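Local coordinates for amidase, hydantoinase/carbamoylase family (Paraburkholderia phymatum, PDB 6C0D), which probably hydrolyses N-carbamoyl-L-amino acids to free L-amino acids, as a homodimeric, zinc-binding amidase of the peptidase M20 family, at residues R52-R57 against G104-L109; T72-S77 against A129-E134; L84-H89 against F124-A129; R190-P195 against I376-L381. All blocks are in the same frame, centred on the assembly; numbering follows the deposited sequence. Where two conformers were deposited one is given.

Contact 1: residues R52-R57 against G104-L109. With EDO (1,2-ethanediol), chain L.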
loop_
_atom_site.group_PDB
_atom_site.type_symbol
_atom_site.label_atom_id
_atom_site.label_comp_id
_atom_site.label_asym_id
_atom_site.label_seq_id
_atom_site.Cartn_x
_atom_site.Cartn_y
_atom_site.Cartn_z
ATOM N N ARG A 52 19.584 30.162 -23.056
ATOM C CA ARG A 52 20.180 31.335 -23.683
ATOM C C ARG A 52 21.667 31.420 -23.367
ATOM O O ARG A 52 22.483 31.705 -24.254
ATOM C CB ARG A 52 19.444 32.596 -23.237
ATOM C CG ARG A 52 18.042 32.680 -23.805
ATOM C CD ARG A 52 17.248 33.836 -23.222
ATOM N NE ARG A 52 15.935 33.905 -23.850
ATOM C CZ ARG A 52 14.858 34.418 -23.269
ATOM N NH1 ARG A 52 14.937 34.899 -22.034
ATOM N NH2 ARG A 52 13.704 34.439 -23.919
ATOM N N TRP A 53 22.044 31.156 -22.113
ATOM C CA TRP A 53 23.460 31.136 -21.766
ATOM C C TRP A 53 24.195 30.085 -22.587
ATOM O O TRP A 53 25.253 30.357 -23.168
ATOM C CB TRP A 53 23.639 30.874 -20.269
ATOM C CG TRP A 53 25.070 30.581 -19.912
ATOM C CD1 TRP A 53 26.060 31.495 -19.672
ATOM C CD2 TRP A 53 25.674 29.289 -19.773
ATOM N NE1 TRP A 53 27.241 30.849 -19.399
ATOM C CE2 TRP A 53 27.031 29.495 -19.449
ATOM C CE3 TRP A 53 25.199 27.978 -19.881
ATOM C CZ2 TRP A 53 27.919 28.440 -19.240
ATOM C CZ3 TRP A 53 26.084 26.927 -19.666
ATOM C CH2 TRP A 53 27.428 27.166 -19.351
ATOM N N LEU A 54 23.627 28.882 -22.668
ATOM C CA LEU A 54 24.273 27.801 -23.404
ATOM C C LEU A 54 24.445 28.154 -24.876
ATOM O O LEU A 54 25.497 27.885 -25.472
ATOM C CB LEU A 54 23.460 26.520 -23.257
ATOM C CG LEU A 54 24.031 25.326 -23.999
ATOM C CD1 LEU A 54 25.400 24.955 -23.410
ATOM C CD2 LEU A 54 23.053 24.163 -23.925
ATOM N N ALA A 55 23.420 28.742 -25.488
ATOM C CA ALA A 55 23.540 29.109 -26.893
ATOM C C ALA A 55 24.642 30.143 -27.081
ATOM O O ALA A 55 25.377 30.108 -28.074
ATOM C CB ALA A 55 22.199 29.630 -27.415
ATOM N N GLY A 56 24.786 31.060 -26.120
ATOM C CA GLY A 56 25.872 32.024 -26.191
ATOM C C GLY A 56 27.238 31.369 -26.108
ATOM O O GLY A 56 28.168 31.763 -26.818
ATOM N N ARG A 57 27.378 30.364 -25.237
ATOM C CA ARG A 57 28.646 29.642 -25.132
ATOM C C ARG A 57 28.957 28.889 -26.420
ATOM O O ARG A 57 30.121 28.810 -26.836
ATOM C CB ARG A 57 28.625 28.662 -23.951
ATOM C CG ARG A 57 28.574 29.329 -22.579
ATOM C CD ARG A 57 29.798 30.243 -22.375
ATOM N NE ARG A 57 30.987 29.505 -21.941
ATOM C CZ ARG A 57 32.230 29.816 -22.297
ATOM N NH1 ARG A 57 32.459 30.836 -23.124
ATOM N NH2 ARG A 57 33.247 29.104 -21.835
ATOM N N GLY A 104 26.826 15.618 -20.343
ATOM C CA GLY A 104 27.057 15.353 -21.759
ATOM C C GLY A 104 26.916 16.596 -22.617
ATOM O O GLY A 104 27.584 16.718 -23.650
ATOM N N VAL A 105 26.058 17.535 -22.211
ATOM C CA VAL A 105 25.942 18.801 -22.941
ATOM C C VAL A 105 27.256 19.565 -22.881
ATOM O O VAL A 105 27.773 20.029 -23.906
ATOM C CB VAL A 105 24.785 19.655 -22.385
ATOM C CG1 VAL A 105 24.753 21.013 -23.102
ATOM C CG2 VAL A 105 23.439 18.930 -22.556
ATOM N N ILE A 106 27.807 19.728 -21.667
ATOM C CA ILE A 106 29.038 20.504 -21.532
ATOM C C ILE A 106 30.245 19.728 -22.061
ATOM O O ILE A 106 31.165 20.325 -22.643
ATOM C CB ILE A 106 29.234 20.949 -20.076
ATOM C CG1 ILE A 106 28.035 21.787 -19.612
ATOM C CG2 ILE A 106 30.550 21.724 -19.910
ATOM C CD1 ILE A 106 27.751 22.996 -20.513
ATOM N N TYR A 107 30.270 18.399 -21.898
ATOM C CA TYR A 107 31.290 17.620 -22.605
ATOM C C TYR A 107 31.257 17.926 -24.099
ATOM O O TYR A 107 32.297 18.141 -24.726
ATOM C CB TYR A 107 31.095 16.108 -22.427
ATOM C CG TYR A 107 31.658 15.441 -21.183
ATOM C CD1 TYR A 107 31.896 16.148 -20.002
ATOM C CD2 TYR A 107 31.907 14.070 -21.188
ATOM C CE1 TYR A 107 32.377 15.502 -18.859
ATOM C CE2 TYR A 107 32.381 13.418 -20.060
ATOM C CZ TYR A 107 32.619 14.134 -18.899
ATOM O OH TYR A 107 33.102 13.492 -17.780
ATOM N N GLY A 108 30.061 17.921 -24.691
ATOM C CA GLY A 108 29.972 18.185 -26.121
ATOM C C GLY A 108 30.562 19.535 -26.482
ATOM O O GLY A 108 31.337 19.655 -27.431
ATOM N N LEU A 109 30.233 20.561 -25.700
ATOM C CA LEU A 109 30.780 21.891 -25.935
ATOM C C LEU A 109 32.300 21.888 -25.832
ATOM O O LEU A 109 33.000 22.442 -26.694
ATOM C CB LEU A 109 30.168 22.873 -24.925
ATOM C CG LEU A 109 30.536 24.350 -24.980
ATOM C CD1 LEU A 109 30.113 24.940 -26.321
ATOM C CD2 LEU A 109 29.847 25.092 -23.803
HETATM C C1 EDO L . 36.859 29.556 -24.779
HETATM O O1 EDO L . 35.983 30.044 -23.745
HETATM C C2 EDO L . 36.196 29.573 -26.163
HETATM O O2 EDO L . 34.838 30.032 -26.087
#

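Contact 2: residues T72-S77 against A129-E134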
loop_
_atom_site.group_PDB
_atom_site.type_symbol
_atom_site.label_atom_id
_atom_site.label_comp_id
_atom_site.label_asym_id
_atom_site.label_seq_id
_atom_site.Cartn_x
_atom_site.Cartn_y
_atom_site.Cartn_z
ATOM N N THR A 72 15.013 22.890 -27.973
ATOM C CA THR A 72 16.338 22.290 -28.037
ATOM C C THR A 72 17.374 23.380 -28.289
ATOM O O THR A 72 17.129 24.320 -29.050
ATOM C CB THR A 72 16.377 21.232 -29.143
ATOM O OG1 THR A 72 15.660 20.068 -28.712
ATOM C CG2 THR A 72 17.817 20.852 -29.528
ATOM N N VAL A 73 18.520 23.287 -27.622
ATOM C CA VAL A 73 19.650 24.148 -27.954
ATOM C C VAL A 73 20.545 23.338 -28.869
ATOM O O VAL A 73 20.996 22.246 -28.492
ATOM C CB VAL A 73 20.421 24.630 -26.713
ATOM C CG1 VAL A 73 21.330 25.805 -27.107
ATOM C CG2 VAL A 73 19.466 25.055 -25.615
ATOM N N PHE A 74 20.788 23.848 -30.074
ATOM C CA PHE A 74 21.605 23.131 -31.040
ATOM C C PHE A 74 22.664 24.070 -31.597
ATOM O O PHE A 74 22.336 25.140 -32.123
ATOM C CB PHE A 74 20.752 22.544 -32.171
ATOM C CG PHE A 74 21.453 21.447 -32.927
ATOM C CD1 PHE A 74 21.416 20.137 -32.466
ATOM C CD2 PHE A 74 22.191 21.735 -34.072
ATOM C CE1 PHE A 74 22.090 19.122 -33.149
ATOM C CE2 PHE A 74 22.867 20.720 -34.762
ATOM C CZ PHE A 74 22.816 19.419 -34.295
ATOM N N GLY A 75 23.924 23.664 -31.478
ATOM C CA GLY A 75 25.035 24.398 -32.039
ATOM C C GLY A 75 25.615 23.599 -33.187
ATOM O O GLY A 75 26.254 22.559 -32.970
ATOM N N ARG A 76 25.363 24.055 -34.410
ATOM C CA ARG A 76 25.781 23.339 -35.610
ATOM C C ARG A 76 27.166 23.823 -36.021
ATOM O O ARG A 76 27.420 25.030 -36.068
ATOM C CB ARG A 76 24.778 23.577 -36.737
ATOM C CG ARG A 76 24.947 22.720 -38.005
ATOM C CD ARG A 76 23.844 23.113 -38.993
ATOM N NE ARG A 76 23.788 22.291 -40.207
ATOM C CZ ARG A 76 24.388 22.614 -41.352
ATOM N NH1 ARG A 76 25.121 23.719 -41.425
ATOM N NH2 ARG A 76 24.259 21.834 -42.426
ATOM N N SER A 77 28.062 22.885 -36.296
ATOM C CA SER A 77 29.362 23.254 -36.838
ATOM C C SER A 77 29.214 24.056 -38.136
ATOM O O SER A 77 28.272 23.868 -38.917
ATOM C CB SER A 77 30.185 21.986 -37.093
ATOM O OG SER A 77 31.479 22.287 -37.592
ATOM N N ALA A 129 24.389 19.411 -28.762
ATOM C CA ALA A 129 22.944 19.477 -28.547
ATOM C C ALA A 129 22.554 19.369 -27.078
ATOM O O ALA A 129 23.145 18.590 -26.321
ATOM C CB ALA A 129 22.216 18.364 -29.307
ATOM N N SER A 130 21.525 20.134 -26.697
ATOM C CA SER A 130 20.740 19.880 -25.486
ATOM C C SER A 130 19.303 19.623 -25.927
ATOM O O SER A 130 18.568 20.571 -26.234
ATOM C CB SER A 130 20.812 21.045 -24.498
ATOM O OG SER A 130 19.916 20.823 -23.412
ATOM N N TRP A 131 18.905 18.350 -25.973
ATOM C CA TRP A 131 17.555 18.004 -26.410
ATOM C C TRP A 131 16.541 18.397 -25.347
ATOM O O TRP A 131 16.703 18.050 -24.175
ATOM C CB TRP A 131 17.443 16.503 -26.673
ATOM C CG TRP A 131 18.573 15.925 -27.459
ATOM C CD1 TRP A 131 19.509 15.022 -27.021
ATOM C CD2 TRP A 131 18.904 16.216 -28.823
ATOM N NE1 TRP A 131 20.386 14.721 -28.040
ATOM C CE2 TRP A 131 20.044 15.446 -29.152
ATOM C CE3 TRP A 131 18.338 17.047 -29.805
ATOM C CZ2 TRP A 131 20.629 15.478 -30.416
ATOM C CZ3 TRP A 131 18.931 17.093 -31.060
ATOM C CH2 TRP A 131 20.063 16.312 -31.355
ATOM N N ILE A 132 15.469 19.085 -25.756
ATOM C CA ILE A 132 14.467 19.546 -24.793
ATOM C C ILE A 132 13.727 18.356 -24.185
ATOM O O ILE A 132 13.447 17.357 -24.860
ATOM C CB ILE A 132 13.484 20.533 -25.465
ATOM C CG1 ILE A 132 12.525 21.164 -24.443
ATOM C CG2 ILE A 132 12.659 19.832 -26.555
ATOM C CD1 ILE A 132 13.215 22.063 -23.427
ATOM N N ASP A 133 13.430 18.458 -22.885
ATOM C CA ASP A 133 12.451 17.616 -22.181
ATOM C C ASP A 133 12.733 16.118 -22.288
ATOM O O ASP A 133 11.824 15.303 -22.471
ATOM C CB ASP A 133 11.016 17.918 -22.633
ATOM C CG ASP A 133 10.011 17.722 -21.503
ATOM O OD1 ASP A 133 10.448 17.791 -20.331
ATOM O OD2 ASP A 133 8.802 17.493 -21.765
ATOM N N GLU A 134 13.992 15.741 -22.090
ATOM C CA GLU A 134 14.281 14.323 -21.906
ATOM C C GLU A 134 13.518 13.767 -20.707
ATOM O O GLU A 134 13.075 12.615 -20.728
ATOM C CB GLU A 134 15.785 14.111 -21.737
ATOM C CG GLU A 134 16.232 12.661 -21.686
ATOM C CD GLU A 134 16.110 12.052 -20.298
ATOM O OE1 GLU A 134 15.989 12.811 -19.306
ATOM O OE2 GLU A 134 16.108 10.808 -20.207
#

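Contact 3: residues L84-H89 against F124-A129. With ZN (zinc ion), chain B.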
loop_
_atom_site.group_PDB
_atom_site.type_symbol
_atom_site.label_atom_id
_atom_site.label_comp_id
_atom_site.label_asym_id
_atom_site.label_seq_id
_atom_site.Cartn_x
_atom_site.Cartn_y
_atom_site.Cartn_z
ATOM N N LEU A 84 29.902 14.743 -36.407
ATOM C CA LEU A 84 29.606 14.018 -35.185
ATOM C C LEU A 84 28.775 14.926 -34.283
ATOM O O LEU A 84 29.171 16.062 -34.025
ATOM C CB LEU A 84 30.913 13.621 -34.492
ATOM C CG LEU A 84 30.806 13.137 -33.030
ATOM C CD1 LEU A 84 30.063 11.819 -33.003
ATOM C CD2 LEU A 84 32.224 12.965 -32.483
ATOM N N VAL A 85 27.642 14.429 -33.793
ATOM C CA VAL A 85 26.786 15.172 -32.865
ATOM C C VAL A 85 27.074 14.670 -31.452
ATOM O O VAL A 85 27.063 13.457 -31.213
ATOM C CB VAL A 85 25.295 14.982 -33.210
ATOM C CG1 VAL A 85 24.396 15.809 -32.266
ATOM C CG2 VAL A 85 25.004 15.319 -34.683
ATOM N N ILE A 86 27.359 15.581 -30.523
ATOM C CA ILE A 86 27.601 15.205 -29.129
ATOM C C ILE A 86 26.617 15.975 -28.270
ATOM O O ILE A 86 26.501 17.198 -28.405
ATOM C CB ILE A 86 29.044 15.515 -28.677
ATOM C CG1 ILE A 86 30.050 15.001 -29.711
ATOM C CG2 ILE A 86 29.283 14.922 -27.266
ATOM C CD1 ILE A 86 31.491 15.405 -29.403
ATOM N N GLY A 87 25.926 15.284 -27.375
ATOM C CA GLY A 87 25.024 16.045 -26.534
ATOM C C GLY A 87 24.357 15.203 -25.475
ATOM O O GLY A 87 24.747 14.069 -25.214
ATOM N N SER A 88 23.351 15.806 -24.852
ATOM C CA SER A 88 22.516 15.155 -23.854
ATOM C C SER A 88 21.336 16.083 -23.621
ATOM O O SER A 88 20.859 16.697 -24.580
ATOM C CB SER A 88 23.296 14.879 -22.562
ATOM O OG SER A 88 22.555 14.028 -21.708
ATOM N N HIS A 89 20.860 16.206 -22.375
ATOM C CA HIS A 89 19.761 17.112 -22.050
ATOM C C HIS A 89 20.185 18.018 -20.902
ATOM O O HIS A 89 21.052 17.667 -20.109
ATOM C CB HIS A 89 18.497 16.333 -21.655
ATOM C CG HIS A 89 18.699 15.442 -20.466
ATOM N ND1 HIS A 89 18.286 15.785 -19.194
ATOM C CD2 HIS A 89 19.306 14.234 -20.351
ATOM C CE1 HIS A 89 18.606 14.816 -18.351
ATOM N NE2 HIS A 89 19.227 13.864 -19.028
ATOM N N PHE A 124 37.290 18.855 -38.404
ATOM C CA PHE A 124 36.196 17.919 -38.163
ATOM C C PHE A 124 34.953 18.659 -37.676
ATOM O O PHE A 124 35.009 19.372 -36.669
ATOM C CB PHE A 124 36.588 16.884 -37.111
ATOM C CG PHE A 124 37.805 16.051 -37.450
ATOM C CD1 PHE A 124 38.358 16.035 -38.721
ATOM C CD2 PHE A 124 38.387 15.267 -36.453
ATOM C CE1 PHE A 124 39.482 15.248 -38.992
ATOM C CE2 PHE A 124 39.499 14.481 -36.716
ATOM C CZ PHE A 124 40.045 14.475 -37.976
ATOM N N ALA A 125 33.818 18.447 -38.351
ATOM C CA ALA A 125 32.567 19.047 -37.904
ATOM C C ALA A 125 32.049 18.334 -36.654
ATOM O O ALA A 125 31.845 17.114 -36.660
ATOM C CB ALA A 125 31.522 19.005 -39.023
ATOM N N VAL A 126 31.829 19.101 -35.584
ATOM C CA VAL A 126 31.220 18.602 -34.349
ATOM C C VAL A 126 30.033 19.504 -34.023
ATOM O O VAL A 126 30.203 20.722 -33.906
ATOM C CB VAL A 126 32.217 18.599 -33.180
ATOM C CG1 VAL A 126 31.520 18.090 -31.889
ATOM C CG2 VAL A 126 33.451 17.745 -33.532
ATOM N N ASP A 127 28.834 18.915 -33.912
ATOM C CA ASP A 127 27.619 19.610 -33.484
ATOM C C ASP A 127 27.386 19.317 -32.002
ATOM O O ASP A 127 27.784 18.261 -31.504
ATOM C CB ASP A 127 26.369 19.155 -34.263
ATOM C CG ASP A 127 26.442 19.399 -35.775
ATOM O OD1 ASP A 127 27.256 20.218 -36.269
ATOM O OD2 ASP A 127 25.612 18.782 -36.489
ATOM N N VAL A 128 26.734 20.248 -31.293
ATOM C CA VAL A 128 26.468 20.077 -29.865
ATOM C C VAL A 128 24.983 20.275 -29.597
ATOM O O VAL A 128 24.390 21.243 -30.081
ATOM C CB VAL A 128 27.307 21.069 -29.023
ATOM C CG1 VAL A 128 27.064 20.862 -27.539
ATOM C CG2 VAL A 128 28.789 20.916 -29.357
ATOM N N ALA A 129 24.389 19.411 -28.762
ATOM C CA ALA A 129 22.944 19.477 -28.547
ATOM C C ALA A 129 22.554 19.369 -27.078
ATOM O O ALA A 129 23.145 18.590 -26.321
ATOM C CB ALA A 129 22.216 18.364 -29.307
HETATM ZN ZN ZN B . 19.808 12.074 -18.189
HETATM O O HOH W 1 18.236 11.043 -17.234
HETATM O O HOH W 2 19.466 10.872 -20.067
#

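Contact 4: residues R190-P195 against I376-L381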
loop_
_atom_site.group_PDB
_atom_site.type_symbol
_atom_site.label_atom_id
_atom_site.label_comp_id
_atom_site.label_asym_id
_atom_site.label_seq_id
_atom_site.Cartn_x
_atom_site.Cartn_y
_atom_site.Cartn_z
ATOM N N ARG A 190 26.510 11.809 -39.058
ATOM C CA ARG A 190 26.719 10.382 -39.245
ATOM C C ARG A 190 26.955 9.613 -37.954
ATOM O O ARG A 190 27.028 8.378 -38.006
ATOM C CB ARG A 190 27.896 10.128 -40.193
ATOM C CG ARG A 190 27.660 10.615 -41.627
ATOM C CD ARG A 190 26.388 10.036 -42.231
ATOM N NE ARG A 190 26.304 8.582 -42.119
ATOM C CZ ARG A 190 25.244 7.932 -41.646
ATOM N NH1 ARG A 190 24.176 8.608 -41.248
ATOM N NH2 ARG A 190 25.246 6.608 -41.580
ATOM N N ALA A 191 27.036 10.290 -36.814
ATOM C CA ALA A 191 27.266 9.596 -35.549
ATOM C C ALA A 191 26.822 10.496 -34.412
ATOM O O ALA A 191 26.849 11.719 -34.538
ATOM C CB ALA A 191 28.739 9.226 -35.369
ATOM N N TYR A 192 26.412 9.870 -33.302
ATOM C CA TYR A 192 25.965 10.588 -32.108
ATOM C C TYR A 192 26.660 9.996 -30.885
ATOM O O TYR A 192 26.693 8.771 -30.730
ATOM C CB TYR A 192 24.434 10.486 -31.956
ATOM C CG TYR A 192 23.889 11.061 -30.659
ATOM C CD1 TYR A 192 23.364 10.234 -29.671
ATOM C CD2 TYR A 192 23.899 12.431 -30.433
ATOM C CE1 TYR A 192 22.859 10.771 -28.475
ATOM C CE2 TYR A 192 23.424 12.975 -29.248
ATOM C CZ TYR A 192 22.893 12.132 -28.278
ATOM O OH TYR A 192 22.387 12.678 -27.124
ATOM N N LEU A 193 27.221 10.853 -30.024
ATOM C CA LEU A 193 27.845 10.414 -28.773
ATOM C C LEU A 193 27.154 11.113 -27.604
ATOM O O LEU A 193 27.081 12.347 -27.585
ATOM C CB LEU A 193 29.343 10.755 -28.787
ATOM C CG LEU A 193 30.106 10.771 -27.443
ATOM C CD1 LEU A 193 30.063 9.419 -26.734
ATOM C CD2 LEU A 193 31.549 11.244 -27.666
ATOM N N GLU A 194 26.646 10.341 -26.638
ATOM C CA GLU A 194 26.047 10.923 -25.430
ATOM C C GLU A 194 26.810 10.494 -24.182
ATOM O O GLU A 194 26.598 9.378 -23.673
ATOM C CB GLU A 194 24.565 10.536 -25.293
ATOM C CG GLU A 194 23.947 11.204 -24.039
ATOM C CD GLU A 194 22.428 11.243 -24.049
ATOM O OE1 GLU A 194 21.809 10.816 -25.049
ATOM O OE2 GLU A 194 21.859 11.720 -23.039
ATOM N N PRO A 195 27.662 11.346 -23.614
ATOM C CA PRO A 195 28.223 11.040 -22.289
ATOM C C PRO A 195 27.151 11.241 -21.228
ATOM O O PRO A 195 26.291 12.111 -21.357
ATOM C CB PRO A 195 29.350 12.074 -22.121
ATOM C CG PRO A 195 29.526 12.729 -23.532
ATOM C CD PRO A 195 28.141 12.639 -24.129
ATOM N N ILE A 376 20.650 6.958 -36.645
ATOM C CA ILE A 376 22.065 7.037 -36.999
ATOM C C ILE A 376 22.868 6.301 -35.935
ATOM O O ILE A 376 22.378 6.064 -34.820
ATOM C CB ILE A 376 22.560 8.496 -37.111
ATOM C CG1 ILE A 376 22.404 9.223 -35.769
ATOM C CG2 ILE A 376 21.875 9.244 -38.288
ATOM C CD1 ILE A 376 23.123 10.572 -35.760
ATOM N N PRO A 377 24.107 5.920 -36.263
ATOM C CA PRO A 377 24.986 5.296 -35.259
ATOM C C PRO A 377 25.083 6.135 -33.995
ATOM O O PRO A 377 25.413 7.315 -34.051
ATOM C CB PRO A 377 26.340 5.235 -35.982
ATOM C CG PRO A 377 25.959 5.064 -37.450
ATOM C CD PRO A 377 24.734 5.941 -37.612
ATOM N N ALA A 378 24.832 5.510 -32.836
ATOM C CA ALA A 378 24.890 6.213 -31.557
ATOM C C ALA A 378 25.722 5.424 -30.550
ATOM O O ALA A 378 25.855 4.201 -30.647
ATOM C CB ALA A 378 23.480 6.427 -30.985
ATOM N N CYS A 379 26.273 6.138 -29.561
ATOM C CA CYS A 379 26.996 5.470 -28.484
ATOM C C CYS A 379 26.893 6.313 -27.218
ATOM O O CYS A 379 26.534 7.495 -27.258
ATOM C CB CYS A 379 28.464 5.221 -28.867
ATOM S SG CYS A 379 29.393 6.749 -29.100
ATOM N N MET A 380 27.142 5.669 -26.077
ATOM C CA MET A 380 27.158 6.370 -24.797
ATOM C C MET A 380 28.415 6.028 -24.009
ATOM O O MET A 380 28.937 4.915 -24.088
ATOM C CB MET A 380 25.931 6.015 -23.929
ATOM C CG MET A 380 24.620 6.474 -24.547
ATOM S SD MET A 380 23.265 6.360 -23.330
ATOM C CE MET A 380 23.591 7.800 -22.296
ATOM N N LEU A 381 28.856 6.995 -23.201
ATOM C CA LEU A 381 29.998 6.818 -22.314
ATOM C C LEU A 381 29.556 7.214 -20.917
ATOM O O LEU A 381 29.015 8.310 -20.743
ATOM C CB LEU A 381 31.176 7.700 -22.759
ATOM C CG LEU A 381 32.484 7.456 -21.999
ATOM C CD1 LEU A 381 33.094 6.156 -22.535
ATOM C CD2 LEU A 381 33.445 8.625 -22.183
#

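Contact 1: residues R52-R57 against G104-L109
Trp53 reaches Ile106 with the far corner of its indole. CH2 lies 4.3 Å from Ile106 CD1, and the methyl sits at the ring edge, near its plane. One face of the same ring is covered by Arg57 CG, one helical turn further on.

Leu54 makes the main apolar contact. Its CG is anti to the backbone N (chi1 179°), which carries both methyls to the other helix. CD2 meets Val105 CG1 at 3.7 Å. CD1 is also near Val105 CG1. It lies 4.2 Å from Ile106 CD1 and a looser 4.5 Å from Leu109 CD2.

Arg57 contributes the root of its side chain. Its CB packs on Leu109 CD2 at 3.8 Å, while Leu109 CD1 lies against the Arg57 carbonyl. Beyond CB the arginine chain bends at chi2 and chi3. Its guanidinium forms a salt bridge to Asp24, and NH2 gives a weak hydrogen bond to O1 of an ethanediol molecule at 3.5 Å.

The two helical segments run nearly parallel, at 20°, with axes 11.6 Å apart. That wide spacing is bridged by branched side chains. Helix 18-30 covers one side of the pair, where Trp53 touches Thr27 and Ile106 touches Leu25. Beneath the pair lie strands 73-76 and 125-130: Leu54 rests on Val73 and Ser130, and Val105 also rests on Ser130.

Contact 2: residues T72-S77 against A129-E134
This antiparallel strand pair belongs to the beta-sheet of the zinc-binding domain of the M20 fold. Strand 73-76 lies beside the end of strand 125-130, where the chain runs on toward the metal site.

Val73 and Ser130 form a hydrogen-bonded pair. Ser130 N gives a nearly straight bond to Val73 O, at 2.8 Å and 171°, in the carbonyl plane. The return bond, Val73 N to Ser130 O, is longer at 3.1 Å. Phe74 and Ala129 follow as a non-hydrogen-bonded pair.

Aromatic packing fills the face of the sheet that carries Phe74 and Ala129. The Phe74 ring lies alongside the Trp131 indole, and both side chains point the same way. Phe74 CE1 is 3.9 Å from Trp131 CH2, which sits at the edge of the phenyl ring. Ala129 CB touches both aromatics: it is 3.7 Å from Phe74 CD1 and lies over one face of the indole, toward its rim. Trp131 NE1 is hydrogen-bonded to Tyr192 OH. On the opposite face, Val73 packs against helix 45-60, and Ser130 OG is bonded to Ser90 OG.

Past the paired strands, the Thr72 side chain continues the link. Its CG2 is anti to the backbone N and lies 3.9 Å from Trp131 CE3. OG1 lies beside the backbone N (chi1 -74°) and accepts a hydrogen bond from Ile132 N at 3.1 Å and 162°.

Contact 3: residues L84-H89 against F124-A129
The beta-alpha-beta unit of the zinc-binding domain brings these two strands together. Strand 83-88 leads into helix 102-117, and the chain returns as strand 125-130, parallel to the first. His89, just past the first strand, is a ligand of the bound zinc ion.

Five backbone hydrogen bonds join the strands, from Leu84 N to Ala125 O at one end to Ser88 N to Ala129 O at the other. The shortest are Asp127 N to Leu84 O and Ile86 N to Asp127 O, both 2.9 Å.

On the face toward helix 102-117, Ile86 crosses Val126. Ile86 CG1 is anti to the carbonyl carbon (chi1 -48°), and the extended chain beyond it carries CD1 to 3.7 Å from Val126 CG1. On the other face, Val85 CG2 lies 4.0 Å from Asp127 OD2. That buried carboxylate has its polar partners elsewhere: a salt bridge to Arg188, and hydrogen bonds from Ser77 N and Gln189 NE2. Farther along this face, Val85 CG1 makes a loose contact with Ala129 CB.

His89 NE2 binds the zinc ion at 2.1 Å. Two waters, Asp100 and His196 complete its coordination. His89 ND1 is hydrogen-bonded to Asp91 O. Together with the zinc bond, this holds the ring's rotation. A carbonyl can only accept, so ND1 probably carries the proton, consistent with NE2 binding the metal through its lone pair. The backbone carbonyl of Asp91 is thus a second-shell group that positions a zinc ligand.

Contact 4: residues R190-P195 against I376-L381
Tyr192 pairs with Ala378 and Leu193 with Cys379 in parallel register; the axes of segments 190-195 and 378-381 lie 20° apart in direction and 4.6 Å apart at closest approach. Backbone bonds alternate between them. Tyr192 N gives to Pro377 O at 2.8 Å, nearly along the C=O axis, and Cys379 N gives to Tyr192 O. Glu194 N to Cys379 O is the straightest, at 169°. Leu381 N to Glu194 O is weak.

At the start of the pair, one of the two deposited conformers of Arg190 brings NH1 to 3.8 Å from Ile376 CG2, so this contact is not certain. The Pro377 ring sits against the Arg190 carbonyl, with CD 3.4 Å from that oxygen. Ile376 CD1 reaches Tyr192 CB and the Ala191 carbonyl carbon.

This pair extends the central sheet of the zinc-binding domain: strand 189-198 lies between strands 83-88 and 378-384. On one face, Leu193 CD1 touches Cys379 SG at 3.6 Å. Helix 340-353 covers them there, with Leu346 against both side chains.

The other face carries Tyr192, Ala378, Glu194 and Met380. Ala378 CB sits at the edge of the tyrosine ring, 4.0 Å from CD1. Glu194 and Met380 lie side by side and point the same way, with Glu194 CG 3.8 Å from Met380 CE. Tyr192 OH gives a 2.8 Å hydrogen bond to Glu194 OE1, met from well above the carboxylate plane. Glu194 OE2 is bonded to Ser88 OG, so each carboxylate oxygen has a partner.

Contacts 2, 3 and 4 follow one another across the sheet of the zinc-binding domain, and contact 1 packs on it from the helix side. Contacts 2 and 3 share strand 125-130 and Ala129, with centres about 9 Å apart. Contact 3 joins contact 4 through strands 83-88 and 189-198, with Val85 O and Leu193 N 2.9 Å apart. Contact 1 lies over contacts 2 and 3: Val105 CG2 is 3.9 Å from Ser130 CB, and Gly108 CA is 3.5 Å from Ile86 CG2. The zinc ion lies beyond the strand end in contact 3. The side chain of Glu194 in contact 4 is about 5 Å from the zinc ion. The side chain of Trp131 in contact 2 is about 9 Å from the zinc ion.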